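Local coordinates for peptidase M42 (Thaumarchaeota archaeon SCGC AB-539-E09, PDB 5DS0), which probably works as a cobalt-bound M42-family aminopeptidase that trims residues from the N-terminal ends of peptides inside a twelve-subunit TET particle, at residues 70-75 with 99-104; 237-242 with 293-298. All blocks are in the same frame, centred on the assembly; numbering follows the deposited sequence.

Contact 1: residues 70-75 with 99-104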
# COMPACT_ATOMS: atom_id res chain seq x y z
N VAL C 70 20.10 -32.42 -4.68
CA VAL C 70 19.25 -31.69 -3.77
C VAL C 70 18.23 -32.67 -3.21
O VAL C 70 17.82 -33.60 -3.89
CB VAL C 70 18.56 -30.49 -4.44
CG1 VAL C 70 19.62 -29.47 -4.85
CG2 VAL C 70 17.72 -30.92 -5.63
N GLY C 71 17.87 -32.45 -1.95
CA GLY C 71 16.97 -33.33 -1.24
C GLY C 71 16.36 -32.67 -0.02
O GLY C 71 16.24 -31.46 0.05
N PHE C 72 15.94 -33.49 0.93
CA PHE C 72 15.36 -32.98 2.18
C PHE C 72 15.77 -33.89 3.34
O PHE C 72 16.37 -34.95 3.13
CB PHE C 72 13.83 -32.91 2.10
CG PHE C 72 13.30 -32.51 0.77
CD1 PHE C 72 13.09 -33.45 -0.22
CD2 PHE C 72 13.05 -31.19 0.48
CE1 PHE C 72 12.62 -33.09 -1.47
CE2 PHE C 72 12.58 -30.81 -0.78
CZ PHE C 72 12.36 -31.77 -1.75
N ILE C 73 15.42 -33.47 4.54
CA ILE C 73 15.73 -34.23 5.72
C ILE C 73 14.57 -34.06 6.69
O ILE C 73 14.00 -32.98 6.81
CB ILE C 73 17.06 -33.74 6.32
CG1 ILE C 73 17.50 -34.65 7.47
CG2 ILE C 73 16.98 -32.30 6.81
CD1 ILE C 73 18.96 -34.48 7.84
N VAL C 74 14.24 -35.13 7.41
CA VAL C 74 13.11 -35.11 8.33
C VAL C 74 13.45 -34.25 9.55
O VAL C 74 14.46 -34.48 10.23
CB VAL C 74 12.73 -36.53 8.82
CG1 VAL C 74 11.58 -36.48 9.79
CG2 VAL C 74 12.35 -37.40 7.65
N SER C 75 12.60 -33.26 9.83
CA SER C 75 12.83 -32.35 10.96
C SER C 75 11.91 -32.62 12.15
O SER C 75 12.19 -32.17 13.25
CB SER C 75 12.71 -30.89 10.50
OG SER C 75 11.39 -30.52 10.18
N GLN C 99 4.46 -33.22 -4.94
CA GLN C 99 5.53 -34.06 -5.48
C GLN C 99 5.82 -35.28 -4.61
O GLN C 99 5.70 -35.23 -3.41
CB GLN C 99 6.81 -33.25 -5.62
CG GLN C 99 6.71 -32.10 -6.61
CD GLN C 99 6.92 -32.52 -8.06
OE1 GLN C 99 7.17 -33.69 -8.37
NE2 GLN C 99 6.84 -31.55 -8.95
N ARG C 100 6.19 -36.39 -5.26
CA ARG C 100 6.48 -37.62 -4.56
C ARG C 100 7.90 -37.62 -4.07
O ARG C 100 8.82 -37.23 -4.79
CB ARG C 100 6.31 -38.82 -5.48
CG ARG C 100 4.91 -39.02 -6.02
CD ARG C 100 5.03 -39.78 -7.32
NE ARG C 100 3.76 -40.23 -7.89
CZ ARG C 100 3.22 -41.43 -7.68
NH1 ARG C 100 3.78 -42.28 -6.83
NH2 ARG C 100 2.08 -41.77 -8.29
N VAL C 101 8.09 -38.07 -2.85
CA VAL C 101 9.40 -38.20 -2.28
C VAL C 101 9.52 -39.56 -1.66
O VAL C 101 8.53 -40.27 -1.49
CB VAL C 101 9.67 -37.13 -1.20
CG1 VAL C 101 9.69 -35.74 -1.82
CG2 VAL C 101 8.64 -37.20 -0.07
N VAL C 102 10.75 -39.92 -1.31
CA VAL C 102 10.99 -41.15 -0.58
C VAL C 102 12.02 -40.90 0.52
O VAL C 102 13.06 -40.27 0.31
CB VAL C 102 11.38 -42.31 -1.53
CG1 VAL C 102 12.44 -41.90 -2.53
CG2 VAL C 102 11.88 -43.51 -0.74
N VAL C 103 11.71 -41.42 1.70
CA VAL C 103 12.49 -41.24 2.90
C VAL C 103 13.21 -42.53 3.18
O VAL C 103 12.59 -43.59 3.12
CB VAL C 103 11.56 -40.98 4.10
CG1 VAL C 103 12.37 -40.67 5.34
CG2 VAL C 103 10.60 -39.85 3.81
N ARG C 104 14.49 -42.46 3.51
CA ARG C 104 15.22 -43.67 3.88
C ARG C 104 15.29 -43.82 5.39
O ARG C 104 15.98 -43.05 6.06
CB ARG C 104 16.62 -43.69 3.28
CG ARG C 104 17.28 -45.05 3.44
CD ARG C 104 18.66 -45.09 2.81
NE ARG C 104 19.58 -44.18 3.48
CZ ARG C 104 20.75 -43.78 2.99
NH1 ARG C 104 21.17 -44.21 1.81
NH2 ARG C 104 21.50 -42.94 3.69

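Contact 2: residues 237-242 with 293-298. With CO (cobalt (II) ion), chain T.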
# COMPACT_ATOMS: atom_id res chain seq x y z
N GLU C 237 29.90 -29.79 -14.59
CA GLU C 237 28.67 -29.39 -13.94
C GLU C 237 27.56 -29.35 -14.98
O GLU C 237 27.79 -29.65 -16.15
CB GLU C 237 28.81 -28.00 -13.30
CG GLU C 237 28.97 -27.96 -11.79
CD GLU C 237 27.76 -28.43 -10.95
OE1 GLU C 237 26.70 -28.79 -11.48
OE2 GLU C 237 27.89 -28.40 -9.71
N VAL C 238 26.37 -29.00 -14.54
CA VAL C 238 25.28 -28.71 -15.42
C VAL C 238 25.21 -27.20 -15.60
O VAL C 238 25.73 -26.45 -14.80
CB VAL C 238 23.95 -29.24 -14.88
CG1 VAL C 238 23.97 -30.75 -14.84
CG2 VAL C 238 23.66 -28.67 -13.51
N ASP C 239 24.57 -26.77 -16.68
CA ASP C 239 24.32 -25.37 -16.95
C ASP C 239 22.82 -25.23 -17.02
O ASP C 239 22.14 -26.14 -17.52
CB ASP C 239 24.94 -24.96 -18.29
CG ASP C 239 25.67 -23.62 -18.23
OD1 ASP C 239 25.17 -22.68 -17.56
OD2 ASP C 239 26.75 -23.52 -18.88
N ILE C 240 22.29 -24.13 -16.51
CA ILE C 240 20.88 -23.87 -16.63
C ILE C 240 20.64 -23.55 -18.09
O ILE C 240 21.24 -22.62 -18.62
CB ILE C 240 20.42 -22.71 -15.75
CG1 ILE C 240 20.57 -23.03 -14.25
CG2 ILE C 240 18.96 -22.39 -16.05
CD1 ILE C 240 21.73 -22.31 -13.57
N ALA C 241 19.79 -24.32 -18.74
CA ALA C 241 19.56 -24.16 -20.17
C ALA C 241 18.40 -23.22 -20.41
O ALA C 241 17.27 -23.48 -19.95
CB ALA C 241 19.29 -25.49 -20.82
N GLY C 242 18.68 -22.13 -21.14
CA GLY C 242 17.67 -21.12 -21.47
C GLY C 242 16.97 -21.39 -22.79
O GLY C 242 17.14 -20.65 -23.76
N SER C 293 29.41 -19.68 -21.82
CA SER C 293 28.37 -19.55 -20.81
C SER C 293 28.84 -18.69 -19.64
O SER C 293 30.03 -18.49 -19.43
CB SER C 293 28.00 -20.93 -20.29
OG SER C 293 27.29 -20.85 -19.07
N GLN C 294 27.88 -18.17 -18.88
CA GLN C 294 28.17 -17.36 -17.72
C GLN C 294 27.08 -17.56 -16.68
O GLN C 294 25.94 -17.40 -17.01
CB GLN C 294 28.24 -15.89 -18.14
CG GLN C 294 29.41 -15.14 -17.54
CD GLN C 294 29.65 -13.78 -18.18
OE1 GLN C 294 29.08 -12.78 -17.74
NE2 GLN C 294 30.50 -13.74 -19.21
N MSE C 295 27.43 -17.92 -15.45
CA MSE C 295 26.44 -18.12 -14.39
C MSE C 295 26.57 -17.03 -13.36
O MSE C 295 27.25 -17.18 -12.34
CB MSE C 295 26.57 -19.50 -13.74
CG MSE C 295 26.82 -20.61 -14.77
SE MSE C 295 27.27 -22.36 -13.94
CE MSE C 295 28.01 -21.86 -12.17
N SER C 296 25.94 -15.89 -13.65
CA SER C 296 25.90 -14.71 -12.76
C SER C 296 25.63 -14.98 -11.26
O SER C 296 26.23 -14.33 -10.39
CB SER C 296 24.84 -13.75 -13.29
OG SER C 296 24.31 -12.95 -12.26
N GLY C 297 24.77 -15.95 -10.96
CA GLY C 297 24.38 -16.22 -9.57
C GLY C 297 24.39 -17.69 -9.16
O GLY C 297 23.41 -18.19 -8.62
N GLY C 298 25.51 -18.36 -9.39
CA GLY C 298 25.67 -19.74 -8.96
C GLY C 298 27.14 -20.05 -8.84
O GLY C 298 27.98 -19.33 -9.37
CO CO T . 25.79 -28.79 -9.19

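Contact 1: residues 70-75 with 99-104
Phe72 reaches across to Val101 with one corner of its ring. Starting at CB, which is 6.4 Å from Val101 CG1, the side chain turns so that CG stands anti to the carbonyl carbon and beside the backbone N (chi1 -37°), and from there the ring closes on the valine. CG is still 5.5 Å from Val101 CG1, CD1 comes to 4.4 Å of the same methyl, and CE1 makes the real contact with Val101 CG1 at 4.0 Å. The methyl meets the ring obliquely, and by CZ the ring has begun to move off again, 4.8 Å from Val101 CG1. Within the chain Trp91 stacks on the ring and Phe85 meets it edge-to-face. Both segments belong to a closed six-stranded antiparallel barrel, consistent with the PDZ-like domain of M42 peptidases, in which strand 158-161 runs between strands 71-77 and 100-105. The two therefore touch through apolar side chains over that intervening strand, and Ile159 packs against Phe72, Val74 and Val101. Further along, Val74 CG2 meets Val103 CG1 at 4.0 Å, these two side chains crossing at about a right angle. Val103 swings CG1 anti to its own N (chi1 -175°), which turns that methyl to Val74. Beyond this buried patch, Arg100 hydrogen-bonds to Ser163 and Pro164 of a second subunit.

Contact 2: residues 237-242 with 293-298
Ser293 starts the second segment by giving its hydroxyl to Asp239: OG, anti to the serine N (chi1 164°), donates to Asp239 OD2 at 2.7 Å, using the syn lone pair of that oxygen. Thr318 OG1 also hydrogen-bonds to OD2, so two hydroxyls grip one carboxylate oxygen. With an alanine here in place of Asp239, the hydroxyls of Ser293 and Thr318 are likely to lose their shared acceptor and to turn more freely. The CB of Gln294 is directed away from strand 237-240; its amide hydrogen-bonds to Asn86 of a neighbouring subunit. Met295, a selenomethionine, turns back toward strand 237-240, its CG 3.8 Å from Asp239 OD1 on the other branch of the carboxylate, with the side chains crossing obliquely. Two residues before Asp239, Glu237 grips a cobalt ion with both oxygens, OE2 at 2.2 Å and OE1 at 2.5 Å; OE1 also accepts the Val238 N-H through its anti lone pair, with an N-H...O angle of 158°. His66, Asp180 and Glu214 complete this site, consistent with the two-metal centre of M42 aminopeptidases. The axes of the strand segments 237-240 and 293-295 come within 8.3 Å and cross at 88°. Strand 314-322 pairs with 232-240 and 261-263, 261-263 also pairs with 291-295, and helix 179-197 packs on Val238.

Overall arrangement
Contact 1 belongs to the barrel and contact 2 to the large mixed sheet that carries the metal centre; their centres lie 25 Å apart, with nearest atoms about 10 Å from each other and no touch. Contact 2 is the one at the active site: besides the cobalt bound by Glu237 there is a second ion, held by Asp180, Glu215 and His325, and the Val238 side chain is about 5 Å from the second cobalt. From contact 1, the Phe72 side chain remains about 13 Å from a cobalt. Segments 70-75 and 293-298 meet between subunits: Gln294 of one chain hydrogen-bonds to the Val74 carbonyl of another, tying sheet to barrel within the assembly.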